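Side-chain contacts in ATP-dependent DNA helicase PIF1 (Candida albicans, PDB 7OTJ), which is an ATP-dependent DNA helicase that probably unwinds duplex and G-quadruplex DNA in the 5'-3' direction, preserving nuclear and mitochondrial genomes: residues S32-L35 with R36-K40; Y10-K13 with Q14-G18. All coordinates share one frame; numbering follows the deposited sequence.

From the N terminus, the chain first makes contact 2 in the last turns of helix 6-16, then runs through strand 21-25 and the nucleotide-binding loop into contact 1, in the early turns of helix 31-45. Each contact closes no more than a helical turn, and the two lie in series, neither nested nor crossed. In space they meet, with centres about 11 Å apart: Ile38 CG2 comes 3.5 Å from Val15 CG1, and Leu34 CD2 3.6 Å from Val11 CB. The two helices thus pack side by side against the parallel sheet of the P-loop NTPase domain, both resting on Tyr23 of the strand that links them.

Contact 1 (S32-L35 with R36-K40); sequences SVLL and RSIIK. With MG (magnesium ion), chain G; ADP (adenosine-5'-diphosphate), chain E.
Arg36 folds back over Ser32 and Val33 in the first turns of the helix that follows the P-loop (Walker A motif). Its CB sits 3.7 Å from Val33 O. With CG beside the backbone N (chi1 -61°), the chain sets off back along the helix, and CG passes 3.3 Å from Ser32 O. From CG to NE it runs extended, and the guanidinium then lies with one face over that same carbonyl oxygen. At the edge of the group, in its plane, Val33 CG2 lies 3.6 Å from NH1, while NH2 is hydrogen-bonded to Asn62 O. Deeper in the fold, the CD1 methyl of Ile38 bridges two leucines, 3.9 Å from Leu34 CG and 3.8 Å from Leu35 CD1; Tyr23 of strand 21-25 touches all three residues.

The helix start grips the nucleotide through its backbone: Ser32 N donates to O2B of ADP, on the beta phosphate, and Val33 N donates to O1A, on the alpha phosphate, over 2.9 Å. The Ser32 hydroxyl is hydrogen-bonded to Asp107 and also reaches the metal: OG lies 2.4 Å from the magnesium ion, which ADP O2B and three waters bind as well.

Contact 2 (Y10-K13 with Q14-G18); sequences YVLK and QVLSG
Gln14 lays its side chain over one face of the Tyr10 ring, one helical turn back, in the closing turns of helix 6-16. Two torsions put it there. At chi1 -55° CG stands beside the backbone N and points back along the helix; a further bend at chi2, -64°, turns the amide over the aromatic ring instead of letting the chain run straight on. The result is a CH-pi contact, with CG 4.2 Å from the ring centroid and 20° off its normal. Farther out, NE2 sits above the same face, 3.2 Å from both CE1 and CZ of Tyr10, and the amide plane is tilted against the ring. The backbone joins the same two residues, Gln14 N being hydrogen-bonded to Tyr10 O.

Leu12 and Leu16 meet from different rotamers: CG of Leu12 is anti to its own N, that of Leu16 anti to its own carbonyl carbon. They cross at an angle, Leu12 CD1 being 3.9 Å from Leu16 CG. Val11 CG1 approaches Val15 CG2 more loosely, at 4.3 Å.

A Schellman motif finishes the helix: Gly18 takes a positive phi, and its N donates to Val15 O over 3.1 Å, an oxygen that also accepts a bond from Gln138 NE2. Among the neighbours, Leu16 touches Ser41 and Leu42 of helix 31-45, Val11 and Val15 touch Tyr23 and Leu21 of strand 21-25 respectively and, on helix 31-45, Leu34 and Ile38, and Tyr10 and Gln14 pack onto Ile184 of the outer strand 182-186.

Contact 1 (S32-L35 with R36-K40)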
loop_
_atom_site.group_PDB
_atom_site.type_symbol
_atom_site.label_atom_id
_atom_site.label_comp_id
_atom_site.label_asym_id
_atom_site.label_seq_id
_atom_site.Cartn_x
_atom_site.Cartn_y
_atom_site.Cartn_z
ATOM N N SER A 32 -1.841 8.652 9.162
ATOM C CA SER A 32 -0.917 7.536 9.353
ATOM C C SER A 32 0.181 7.887 10.346
ATOM O O SER A 32 0.650 7.018 11.088
ATOM C CB SER A 32 -0.307 7.109 8.019
ATOM O OG SER A 32 -1.305 6.641 7.138
ATOM N N VAL A 33 0.625 9.143 10.356
ATOM C CA VAL A 33 1.606 9.565 11.350
ATOM C C VAL A 33 1.053 9.359 12.753
ATOM O O VAL A 33 1.739 8.841 13.640
ATOM C CB VAL A 33 2.017 11.028 11.108
ATOM C CG1 VAL A 33 2.842 11.555 12.259
ATOM C CG2 VAL A 33 2.790 11.126 9.810
ATOM N N LEU A 34 -0.197 9.764 12.972
ATOM C CA LEU A 34 -0.860 9.477 14.240
ATOM C C LEU A 34 -0.985 7.975 14.470
ATOM O O LEU A 34 -0.738 7.481 15.577
ATOM C CB LEU A 34 -2.233 10.143 14.260
ATOM C CG LEU A 34 -3.205 9.679 15.344
ATOM C CD1 LEU A 34 -2.642 9.925 16.742
ATOM C CD2 LEU A 34 -4.532 10.385 15.148
ATOM N N LEU A 35 -1.329 7.233 13.417
ATOM C CA LEU A 35 -1.501 5.789 13.528
ATOM C C LEU A 35 -0.238 5.118 14.054
ATOM O O LEU A 35 -0.312 4.213 14.893
ATOM C CB LEU A 35 -1.899 5.217 12.170
ATOM C CG LEU A 35 -2.660 3.896 12.208
ATOM C CD1 LEU A 35 -3.709 3.934 13.316
ATOM C CD2 LEU A 35 -3.295 3.624 10.848
ATOM N N ARG A 36 0.934 5.562 13.592
ATOM C CA ARG A 36 2.175 4.981 14.091
ATOM C C ARG A 36 2.366 5.264 15.572
ATOM O O ARG A 36 2.925 4.430 16.294
ATOM C CB ARG A 36 3.372 5.513 13.307
ATOM C CG ARG A 36 3.354 5.195 11.830
ATOM C CD ARG A 36 4.700 5.511 11.222
ATOM N NE ARG A 36 4.642 5.561 9.768
ATOM C CZ ARG A 36 4.390 6.659 9.071
ATOM N NH1 ARG A 36 4.165 7.819 9.665
ATOM N NH2 ARG A 36 4.364 6.592 7.742
ATOM N N SER A 37 1.899 6.420 16.046
ATOM C CA SER A 37 1.938 6.685 17.479
ATOM C C SER A 37 0.934 5.815 18.220
ATOM O O SER A 37 1.223 5.322 19.316
ATOM C CB SER A 37 1.666 8.161 17.752
ATOM O OG SER A 37 2.764 8.953 17.348
ATOM N N ILE A 38 -0.261 5.645 17.652
ATOM C CA ILE A 38 -1.242 4.728 18.226
ATOM C C ILE A 38 -0.631 3.344 18.410
ATOM O O ILE A 38 -0.787 2.710 19.459
ATOM C CB ILE A 38 -2.503 4.675 17.346
ATOM C CG1 ILE A 38 -3.209 6.032 17.344
ATOM C CG2 ILE A 38 -3.432 3.583 17.840
ATOM C CD1 ILE A 38 -4.359 6.117 16.364
ATOM N N ILE A 39 0.057 2.851 17.373
ATOM C CA ILE A 39 0.673 1.523 17.420
ATOM C C ILE A 39 1.680 1.433 18.562
ATOM O O ILE A 39 1.653 0.493 19.368
ATOM C CB ILE A 39 1.318 1.189 16.062
ATOM C CG1 ILE A 39 0.246 1.062 14.980
ATOM C CG2 ILE A 39 2.147 -0.082 16.139
ATOM C CD1 ILE A 39 0.802 1.073 13.576
ATOM N N LYS A 40 2.597 2.400 18.639
ATOM C CA LYS A 40 3.624 2.386 19.677
ATOM C C LYS A 40 3.006 2.357 21.072
ATOM O O LYS A 40 3.411 1.562 21.929
ATOM C CB LYS A 40 4.535 3.599 19.514
ATOM C CG LYS A 40 5.848 3.506 20.250
ATOM C CD LYS A 40 6.671 4.754 20.025
ATOM C CE LYS A 40 8.060 4.592 20.604
ATOM N NZ LYS A 40 8.821 3.546 19.870
HETATM MG MG MG G . -2.461 7.651 5.323
HETATM P PB ADP E . -2.527 10.938 5.831
HETATM O O1B ADP E . -3.779 11.526 6.453
HETATM O O2B ADP E . -2.210 9.516 6.241
HETATM O O3B ADP E . -2.389 11.207 4.355
HETATM P PA ADP E . 0.205 11.282 6.576
HETATM O O1A ADP E . 0.330 10.613 7.922
HETATM O O2A ADP E . 0.658 10.566 5.330
HETATM O O3A ADP E . -1.316 11.810 6.443
HETATM O "O5'" ADP E . 0.970 12.692 6.618
HETATM C "C5'" ADP E . 1.411 13.301 5.410
HETATM C "C4'" ADP E . 2.561 14.234 5.734
HETATM O "O4'" ADP E . 2.179 15.116 6.789
HETATM C "C3'" ADP E . 3.762 13.442 6.217
HETATM O "O3'" ADP E . 4.886 13.770 5.401
HETATM C "C2'" ADP E . 4.018 13.901 7.637
HETATM O "O2'" ADP E . 5.415 14.118 7.856
HETATM C "C1'" ADP E . 3.226 15.193 7.756
HETATM N N9 ADP E . 2.628 15.315 9.102
HETATM C C8 ADP E . 1.692 14.499 9.616
HETATM N N7 ADP E . 1.350 14.886 10.871
HETATM C C5 ADP E . 2.084 15.971 11.173
HETATM C C6 ADP E . 2.220 16.882 12.335
HETATM N N6 ADP E . 1.484 16.696 13.459
HETATM N N1 ADP E . 3.107 17.898 12.237
HETATM C C2 ADP E . 3.843 18.090 11.124
HETATM N N3 ADP E . 3.768 17.306 10.037
HETATM C C4 ADP E . 2.926 16.249 10.001
HETATM O O HOH W 1 -4.276 7.259 6.096
HETATM O O HOH W 2 -0.410 8.056 4.870
HETATM O O HOH W 3 -1.953 5.956 4.382
#

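Contact 2 (Y10-K13 with Q14-G18)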
loop_
_atom_site.group_PDB
_atom_site.type_symbol
_atom_site.label_atom_id
_atom_site.label_comp_id
_atom_site.label_asym_id
_atom_site.label_seq_id
_atom_site.Cartn_x
_atom_site.Cartn_y
_atom_site.Cartn_z
ATOM N N TYR A 10 -6.155 13.979 20.599
ATOM C CA TYR A 10 -7.495 13.607 21.046
ATOM C C TYR A 10 -7.909 12.248 20.495
ATOM O O TYR A 10 -8.500 11.436 21.215
ATOM C CB TYR A 10 -8.501 14.684 20.641
ATOM C CG TYR A 10 -9.933 14.342 20.983
ATOM C CD1 TYR A 10 -10.432 14.546 22.266
ATOM C CD2 TYR A 10 -10.788 13.818 20.023
ATOM C CE1 TYR A 10 -11.738 14.237 22.578
ATOM C CE2 TYR A 10 -12.096 13.504 20.329
ATOM C CZ TYR A 10 -12.567 13.714 21.607
ATOM O OH TYR A 10 -13.873 13.401 21.911
ATOM N N VAL A 11 -7.601 11.984 19.224
ATOM C CA VAL A 11 -7.861 10.671 18.634
ATOM C C VAL A 11 -7.078 9.598 19.376
ATOM O O VAL A 11 -7.627 8.561 19.768
ATOM C CB VAL A 11 -7.514 10.681 17.133
ATOM C CG1 VAL A 11 -7.810 9.326 16.493
ATOM C CG2 VAL A 11 -8.246 11.806 16.417
ATOM N N LEU A 12 -5.772 9.823 19.552
ATOM C CA LEU A 12 -4.946 8.883 20.300
ATOM C C LEU A 12 -5.533 8.602 21.677
ATOM O O LEU A 12 -5.566 7.449 22.121
ATOM C CB LEU A 12 -3.527 9.436 20.423
ATOM C CG LEU A 12 -2.569 8.670 21.333
ATOM C CD1 LEU A 12 -2.311 7.276 20.788
ATOM C CD2 LEU A 12 -1.270 9.428 21.486
ATOM N N LYS A 13 -6.027 9.646 22.352
ATOM C CA LYS A 13 -6.655 9.479 23.662
ATOM C C LYS A 13 -7.856 8.548 23.588
ATOM O O LYS A 13 -8.038 7.686 24.456
ATOM C CB LYS A 13 -7.072 10.843 24.212
ATOM C CG LYS A 13 -7.878 10.797 25.507
ATOM C CD LYS A 13 -8.355 12.196 25.898
ATOM C CE LYS A 13 -9.294 12.170 27.096
ATOM N NZ LYS A 13 -8.610 11.705 28.330
ATOM N N GLN A 14 -8.692 8.712 22.560
ATOM C CA GLN A 14 -9.868 7.860 22.422
ATOM C C GLN A 14 -9.475 6.420 22.130
ATOM O O GLN A 14 -10.039 5.486 22.712
ATOM C CB GLN A 14 -10.773 8.397 21.314
ATOM C CG GLN A 14 -11.186 9.842 21.499
ATOM C CD GLN A 14 -12.031 10.035 22.731
ATOM O OE1 GLN A 14 -12.870 9.195 23.056
ATOM N NE2 GLN A 14 -11.812 11.139 23.434
ATOM N N VAL A 15 -8.502 6.220 21.239
ATOM C CA VAL A 15 -8.082 4.865 20.899
ATOM C C VAL A 15 -7.544 4.148 22.130
ATOM O O VAL A 15 -7.864 2.979 22.371
ATOM C CB VAL A 15 -7.056 4.890 19.753
ATOM C CG1 VAL A 15 -6.556 3.488 19.458
ATOM C CG2 VAL A 15 -7.682 5.511 18.506
ATOM N N LEU A 16 -6.735 4.838 22.937
ATOM C CA LEU A 16 -6.181 4.223 24.137
ATOM C C LEU A 16 -7.232 3.956 25.206
ATOM O O LEU A 16 -6.951 3.215 26.153
ATOM C CB LEU A 16 -5.075 5.107 24.719
ATOM C CG LEU A 16 -3.837 5.338 23.846
ATOM C CD1 LEU A 16 -2.833 6.215 24.576
ATOM C CD2 LEU A 16 -3.197 4.025 23.419
ATOM N N SER A 17 -8.431 4.526 25.078
ATOM C CA SER A 17 -9.510 4.254 26.019
ATOM C C SER A 17 -10.267 2.972 25.690
ATOM O O SER A 17 -11.142 2.577 26.466
ATOM C CB SER A 17 -10.488 5.426 26.046
ATOM O OG SER A 17 -11.253 5.449 24.851
ATOM N N GLY A 18 -9.975 2.342 24.551
ATOM C CA GLY A 18 -10.539 1.065 24.175
ATOM C C GLY A 18 -11.708 1.143 23.217
ATOM O O GLY A 18 -12.188 0.095 22.765
#